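Local structure of glucosamine--fructose-6-phosphate aminotransferase [isomerizing] (Francisella tularensis subsp. tularensis, 3TBF) at residues L174-F177 and T178-A182; S90-Y94 and R95-V99. The protein carries the SIS-domain isomerase part of the enzyme that makes glucosamine 6-phosphate from fructose 6-phosphate and glutamine, opening the hexosamine pathway. All blocks are in the same frame, centred on the assembly; numbering follows the deposited sequence.

Interaction 1 of 2, residues L174-F177 and T178-A182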
ATOM      1  N   LEU A 174     -13.521  -9.116  12.383  1.00 11.80           N
ATOM      2  CA  LEU A 174     -12.093  -9.027  12.696  1.00 11.10           C
ATOM      3  C   LEU A 174     -11.875  -8.463  14.085  1.00 11.71           C
ATOM      4  O   LEU A 174     -10.935  -8.873  14.738  1.00 12.18           O
ATOM      5  CB  LEU A 174     -11.341  -8.208  11.647  1.00 11.48           C
ATOM      6  CG  LEU A 174     -11.047  -8.932  10.312  1.00 11.86           C
ATOM      7  CD1 LEU A 174     -10.872  -7.959   9.115  1.00 11.01           C
ATOM      8  CD2 LEU A 174      -9.855  -9.842  10.414  1.00 11.77           C
ATOM      9  N   ALA A 175     -12.731  -7.531  14.530  1.00 11.39           N
ATOM     10  CA  ALA A 175     -12.692  -7.006  15.902  1.00 12.72           C
ATOM     11  C   ALA A 175     -12.982  -8.078  16.923  1.00 12.61           C
ATOM     12  O   ALA A 175     -12.345  -8.113  17.970  1.00 13.54           O
ATOM     13  CB  ALA A 175     -13.719  -5.886  16.123  1.00 11.26           C
ATOM     14  N   ILE A 176     -13.960  -8.923  16.632  1.00 12.43           N
ATOM     15  CA  ILE A 176     -14.314 -10.009  17.528  1.00 12.96           C
ATOM     16  C   ILE A 176     -13.161 -11.023  17.625  1.00 13.91           C
ATOM     17  O   ILE A 176     -12.765 -11.390  18.705  1.00 14.21           O
ATOM     18  CB  ILE A 176     -15.602 -10.720  17.054  1.00 13.36           C
ATOM     19  CG1 ILE A 176     -16.803  -9.835  17.337  1.00 13.87           C
ATOM     20  CG2 ILE A 176     -15.771 -12.114  17.702  1.00 10.60           C
ATOM     21  CD1 ILE A 176     -18.004 -10.257  16.506  1.00 14.60           C
ATOM     22  N   PHE A 177     -12.643 -11.457  16.490  1.00 14.44           N
ATOM     23  CA  PHE A 177     -11.418 -12.244  16.410  1.00 15.40           C
ATOM     24  C   PHE A 177     -10.251 -11.621  17.212  1.00 15.57           C
ATOM     25  O   PHE A 177      -9.560 -12.314  17.949  1.00 15.28           O
ATOM     26  CB  PHE A 177     -11.026 -12.418  14.923  1.00 15.72           C
ATOM     27  CG  PHE A 177      -9.677 -13.019  14.716  1.00 18.15           C
ATOM     28  CD1 PHE A 177      -9.447 -14.317  15.060  1.00 21.40           C
ATOM     29  CD2 PHE A 177      -8.654 -12.289  14.164  1.00 20.69           C
ATOM     30  CE1 PHE A 177      -8.205 -14.896  14.877  1.00 24.29           C
ATOM     31  CE2 PHE A 177      -7.407 -12.860  13.978  1.00 23.37           C
ATOM     32  CZ  PHE A 177      -7.196 -14.178  14.331  1.00 24.05           C
ATOM     33  N   THR A 178     -10.040 -10.319  17.092  1.00 15.60           N
ATOM     34  CA  THR A 178      -9.006  -9.675  17.893  1.00 15.66           C
ATOM     35  C   THR A 178      -9.228  -9.958  19.353  1.00 15.99           C
ATOM     36  O   THR A 178      -8.277 -10.317  20.033  1.00 17.12           O
ATOM     37  CB  THR A 178      -8.965  -8.168  17.684  1.00 15.33           C
ATOM     38  OG1 THR A 178      -8.540  -7.913  16.355  1.00 16.46           O
ATOM     39  CG2 THR A 178      -7.996  -7.505  18.587  1.00 14.83           C
ATOM     40  N   LEU A 179     -10.465  -9.821  19.843  1.00 15.42           N
ATOM     41  CA  LEU A 179     -10.703 -10.002  21.286  1.00 15.59           C
ATOM     42  C   LEU A 179     -10.616 -11.484  21.711  1.00 16.29           C
ATOM     43  O   LEU A 179     -10.088 -11.812  22.781  1.00 18.57           O
ATOM     44  CB  LEU A 179     -12.015  -9.370  21.718  1.00 15.02           C
ATOM     45  CG  LEU A 179     -12.146  -7.865  21.436  1.00 14.53           C
ATOM     46  CD1 LEU A 179     -13.577  -7.336  21.734  1.00 13.68           C
ATOM     47  CD2 LEU A 179     -11.186  -7.048  22.232  1.00 13.94           C
ATOM     48  N   VAL A 180     -11.083 -12.388  20.887  1.00 15.56           N
ATOM     49  CA  VAL A 180     -10.880 -13.797  21.150  1.00 16.39           C
ATOM     50  C   VAL A 180      -9.418 -14.188  21.297  1.00 17.66           C
ATOM     51  O   VAL A 180      -9.049 -14.872  22.205  1.00 17.37           O
ATOM     52  CB  VAL A 180     -11.484 -14.654  20.025  1.00 17.33           C
ATOM     53  CG1 VAL A 180     -10.973 -16.140  20.127  1.00 16.07           C
ATOM     54  CG2 VAL A 180     -13.076 -14.554  20.054  1.00 13.84           C
ATOM     55  N   ILE A 181      -8.575 -13.698  20.399  1.00 19.17           N
ATOM     56  CA  ILE A 181      -7.140 -13.958  20.444  1.00 19.58           C
ATOM     57  C   ILE A 181      -6.531 -13.279  21.640  1.00 20.14           C
ATOM     58  O   ILE A 181      -5.704 -13.851  22.327  1.00 20.91           O
ATOM     59  CB  ILE A 181      -6.428 -13.458  19.147  1.00 19.74           C
ATOM     60  CG1 ILE A 181      -6.956 -14.238  17.971  1.00 23.01           C
ATOM     61  CG2 ILE A 181      -4.895 -13.690  19.203  1.00 19.34           C
ATOM     62  CD1 ILE A 181      -6.842 -15.794  18.154  1.00 26.54           C
ATOM     63  N   ALA A 182      -6.947 -12.054  21.885  1.00 20.49           N
ATOM     64  CA  ALA A 182      -6.408 -11.296  22.985  1.00 22.54           C
ATOM     65  C   ALA A 182      -6.607 -12.041  24.277  1.00 24.48           C
ATOM     66  O   ALA A 182      -5.713 -12.079  25.121  1.00 26.39           O
ATOM     67  CB  ALA A 182      -7.050  -9.929  23.088  1.00 20.29           C
TER
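L174 O lies 2.9 Å from T178 N and 3.0 Å from T178 OG1, accepting a hydrogen bond from each. The two donors come from opposite faces of the carbonyl plane, each tilted 29° from it. With OG1 beside its own backbone N (chi1 -67°), the threonine can turn its hydroxyl back onto the preceding turn, a common way for a helix to satisfy a buried hydroxyl. A175 O takes the N-H of L179, and L179 CG lies over the same oxygen at 3.5 Å. Next, I176 O accepts from V180 N almost in line with the carbonyl, while the CG2 methyls of I176 and V180 are 4.3 Å apart, a loose apolar pair. Between side chains the closest approach is that of F177 CE1 to I181 CG1, 3.4 Å. The F177 ring swings out with CG anti to the backbone N (chi1 171°), and I181 CG1 sits over one face in a CH-pi contact, 3.8 Å from the F177 ring centroid and offset toward the rim at CE1. The backbone bond from I181 N to F177 O, 3.0 Å, joins the same two residues. This i to i+4 ladder belongs to helix 165-184, whose residues here are all buried: L174 and T178 face helix 63-80, A175 and L179 lean on helix 190-201, and V180 and I181 reach F51 of helix 47-52.

Interaction 2 of 2, residues S90-Y94 and R95-V99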
ATOM      1  N   SER A  90      -3.335 -11.260  -5.243  1.00 16.17           N
ATOM      2  CA  SER A  90      -2.761 -11.471  -6.550  1.00 17.28           C
ATOM      3  C   SER A  90      -1.269 -11.312  -6.564  1.00 16.64           C
ATOM      4  O   SER A  90      -0.631 -11.734  -7.536  1.00 17.99           O
ATOM      5  CB  SER A  90      -3.351 -10.512  -7.547  1.00 18.54           C
ATOM      6  OG  SER A  90      -2.910  -9.192  -7.297  1.00 22.63           O
ATOM      7  N   GLU A  91      -0.692 -10.761  -5.495  1.00 16.29           N
ATOM      8  CA  GLU A  91       0.774 -10.685  -5.387  1.00 16.36           C
ATOM      9  C   GLU A  91       1.354 -11.839  -4.596  1.00 16.46           C
ATOM     10  O   GLU A  91       2.349 -12.441  -5.066  1.00 16.24           O
ATOM     11  CB  GLU A  91       1.202  -9.372  -4.777  1.00 16.09           C
ATOM     12  CG  GLU A  91       0.967  -8.235  -5.746  1.00 19.79           C
ATOM     13  CD  GLU A  91       2.034  -8.205  -6.865  1.00 22.60           C
ATOM     14  OE1 GLU A  91       3.200  -8.450  -6.510  1.00 24.90           O
ATOM     15  OE2 GLU A  91       1.735  -7.962  -8.063  1.00 20.25           O
ATOM     16  N   ILE A  92       0.777 -12.180  -3.434  1.00 14.38           N
ATOM     17  CA  ILE A  92       1.373 -13.231  -2.627  1.00 15.31           C
ATOM     18  C   ILE A  92       1.265 -14.559  -3.333  1.00 17.53           C
ATOM     19  O   ILE A  92       2.109 -15.452  -3.157  1.00 19.79           O
ATOM     20  CB  ILE A  92       0.801 -13.335  -1.198  1.00 15.86           C
ATOM     21  CG1 ILE A  92       1.695 -14.202  -0.309  1.00 16.11           C
ATOM     22  CG2 ILE A  92      -0.628 -13.851  -1.157  1.00 10.01           C
ATOM     23  CD1 ILE A  92       1.059 -14.313   1.119  1.00 18.32           C
ATOM     24  N   ARG A  93       0.243 -14.698  -4.159  1.00 18.40           N
ATOM     25  CA  ARG A  93      -0.005 -15.973  -4.870  1.00 19.50           C
ATOM     26  C   ARG A  93       1.184 -16.435  -5.713  1.00 20.36           C
ATOM     27  O   ARG A  93       1.535 -17.607  -5.741  1.00 20.42           O
ATOM     28  CB  ARG A  93      -1.197 -15.795  -5.788  1.00 18.92           C
ATOM     29  CG  ARG A  93      -1.532 -16.986  -6.534  1.00 20.72           C
ATOM     30  CD  ARG A  93      -2.683 -16.744  -7.473  1.00 21.44           C
ATOM     31  NE  ARG A  93      -2.957 -17.958  -8.243  1.00 24.46           N
ATOM     32  CZ  ARG A  93      -3.897 -18.020  -9.165  1.00 26.07           C
ATOM     33  NH1 ARG A  93      -4.643 -16.956  -9.381  1.00 26.49           N
ATOM     34  NH2 ARG A  93      -4.093 -19.120  -9.861  1.00 27.78           N
ATOM     35  N   TYR A  94       1.788 -15.477  -6.404  1.00 21.64           N
ATOM     36  CA  TYR A  94       2.893 -15.744  -7.314  1.00 21.61           C
ATOM     37  C   TYR A  94       4.242 -15.369  -6.758  1.00 22.11           C
ATOM     38  O   TYR A  94       5.211 -15.533  -7.431  1.00 24.03           O
ATOM     39  CB  TYR A  94       2.664 -14.985  -8.599  1.00 21.68           C
ATOM     40  CG  TYR A  94       1.396 -15.384  -9.313  1.00 22.23           C
ATOM     41  CD1 TYR A  94       0.341 -14.479  -9.445  1.00 23.08           C
ATOM     42  CD2 TYR A  94       1.241 -16.661  -9.845  1.00 22.62           C
ATOM     43  CE1 TYR A  94      -0.841 -14.831 -10.051  1.00 20.46           C
ATOM     44  CE2 TYR A  94       0.050 -17.036 -10.488  1.00 23.74           C
ATOM     45  CZ  TYR A  94      -0.983 -16.110 -10.574  1.00 25.12           C
ATOM     46  OH  TYR A  94      -2.151 -16.458 -11.202  1.00 27.55           O
ATOM     47  N   ARG A  95       4.330 -14.918  -5.519  1.00 22.59           N
ATOM     48  CA  ARG A  95       5.577 -14.442  -4.976  1.00 22.34           C
ATOM     49  C   ARG A  95       6.238 -15.537  -4.177  1.00 24.10           C
ATOM     50  O   ARG A  95       5.590 -16.369  -3.571  1.00 24.09           O
ATOM     51  CB  ARG A  95       5.316 -13.241  -4.082  1.00 22.57           C
ATOM     52  CG  ARG A  95       6.493 -12.656  -3.402  1.00 18.52           C
ATOM     53  CD  ARG A  95       6.134 -11.342  -2.769  1.00 17.62           C
ATOM     54  NE  ARG A  95       5.513 -11.434  -1.449  1.00 14.33           N
ATOM     55  CZ  ARG A  95       6.149 -11.860  -0.352  1.00 16.59           C
ATOM     56  NH1 ARG A  95       7.419 -12.271  -0.404  1.00 17.74           N
ATOM     57  NH2 ARG A  95       5.514 -11.914   0.804  1.00 15.34           N
ATOM     58  N   ASP A  96       7.558 -15.497  -4.160  1.00 25.53           N
ATOM     59  CA  ASP A  96       8.338 -16.497  -3.489  1.00 27.21           C
ATOM     60  C   ASP A  96       8.548 -16.052  -2.026  1.00 26.88           C
ATOM     61  O   ASP A  96       9.597 -15.456  -1.694  1.00 27.89           O
ATOM     62  CB  ASP A  96       9.649 -16.619  -4.260  1.00 28.73           C
ATOM     63  CG  ASP A  96      10.308 -17.953  -4.077  1.00 34.44           C
ATOM     64  OD1 ASP A  96      10.161 -18.468  -2.942  1.00 40.10           O
ATOM     65  OD2 ASP A  96      10.971 -18.470  -5.049  1.00 40.69           O
ATOM     66  N   ASN A  97       7.559 -16.305  -1.164  1.00 25.25           N
ATOM     67  CA  ASN A  97       7.565 -15.778   0.197  1.00 24.89           C
ATOM     68  C   ASN A  97       7.999 -16.778   1.263  1.00 25.47           C
ATOM     69  O   ASN A  97       8.056 -17.987   1.029  1.00 24.85           O
ATOM     70  CB  ASN A  97       6.189 -15.258   0.573  1.00 24.44           C
ATOM     71  CG  ASN A  97       5.163 -16.366   0.672  1.00 25.01           C
ATOM     72  OD1 ASN A  97       5.063 -17.222  -0.209  1.00 24.49           O
ATOM     73  ND2 ASN A  97       4.395 -16.361   1.750  1.00 26.25           N
ATOM     74  N   VAL A  98       8.319 -16.217   2.429  1.00 25.82           N
ATOM     75  CA  VAL A  98       8.765 -16.938   3.588  1.00 26.51           C
ATOM     76  C   VAL A  98       7.675 -16.852   4.644  1.00 27.73           C
ATOM     77  O   VAL A  98       7.085 -15.799   4.891  1.00 27.61           O
ATOM     78  CB  VAL A  98      10.033 -16.312   4.193  1.00 27.24           C
ATOM     79  CG1 VAL A  98      10.422 -17.037   5.504  1.00 28.71           C
ATOM     80  CG2 VAL A  98      11.185 -16.337   3.245  1.00 26.23           C
ATOM     81  N   VAL A  99       7.441 -17.956   5.311  1.00 29.51           N
ATOM     82  CA  VAL A  99       6.365 -18.068   6.253  1.00 30.61           C
ATOM     83  C   VAL A  99       6.932 -18.223   7.644  1.00 32.63           C
ATOM     84  O   VAL A  99       7.541 -19.232   7.950  1.00 33.52           O
ATOM     85  CB  VAL A  99       5.536 -19.290   5.926  1.00 30.62           C
ATOM     86  CG1 VAL A  99       4.428 -19.489   7.007  1.00 31.29           C
ATOM     87  CG2 VAL A  99       4.959 -19.144   4.545  1.00 28.06           C
TER
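I92 O has two donors: R95 N, through a weak hydrogen bond of 3.3 Å, and K123 NZ of helix 115-124. The R95 bond spans three residues and closes a turn at the start of the loop that follows. R95 CB lies 3.2 Å from E91 O. D96 is the centre of an inverse gamma turn, with N97 N weakly bonded to R95 O. Further along, the outer branch of I92 passes at a slant by the N97 amide, I92 CG1 and CD1 each 4.0 Å from N97 ND2. CG1 anti to the backbone N (chi1 -166°) brings this branch beside the amide, while N97 OD1 accepts from the same K123 that holds I92 O. One lysine thus ties I92 to the loop beyond it. R93 and Y94 lie alongside each other: R93 CD is 3.5 Å above one face of the Y94 ring, toward its rim, and Y94 OH lies over the centre of the R93 guanidinium, which is salt-bridged to D116. The R95 chain bends at chi3 (83°), and its guanidinium forms salt bridges with E87 and with E77 of the second subunit. E91 binds Y74 OH and G236 N of that subunit. Charges from both chains therefore meet at this turn, and R95 would be expected to stabilise the carboxylate forms of E87 and of E77 of the second subunit.

Overall arrangement
Along the chain interaction 2 comes first and interaction 1 follows, and both belong to the first of the two SIS domains. Their centres are 26 Å apart, with nearest atoms about 15 Å apart, so they do not touch. Interaction 2 covers the end of helix 89-92, just after the edge strand 84-88 of the first five-stranded parallel sheet, and the loop leading toward strand 103-109. Interaction 1 lies on helix 165-184, after the last strand of that sheet, 149-152. Helix 63-80 relates the two sites: its own-chain copy packs on 174-182, whereas Y74 and E77 of the second subunit's copy bond to 90-99. One contact thus belongs to the subunit interior, the other to the dimer interface.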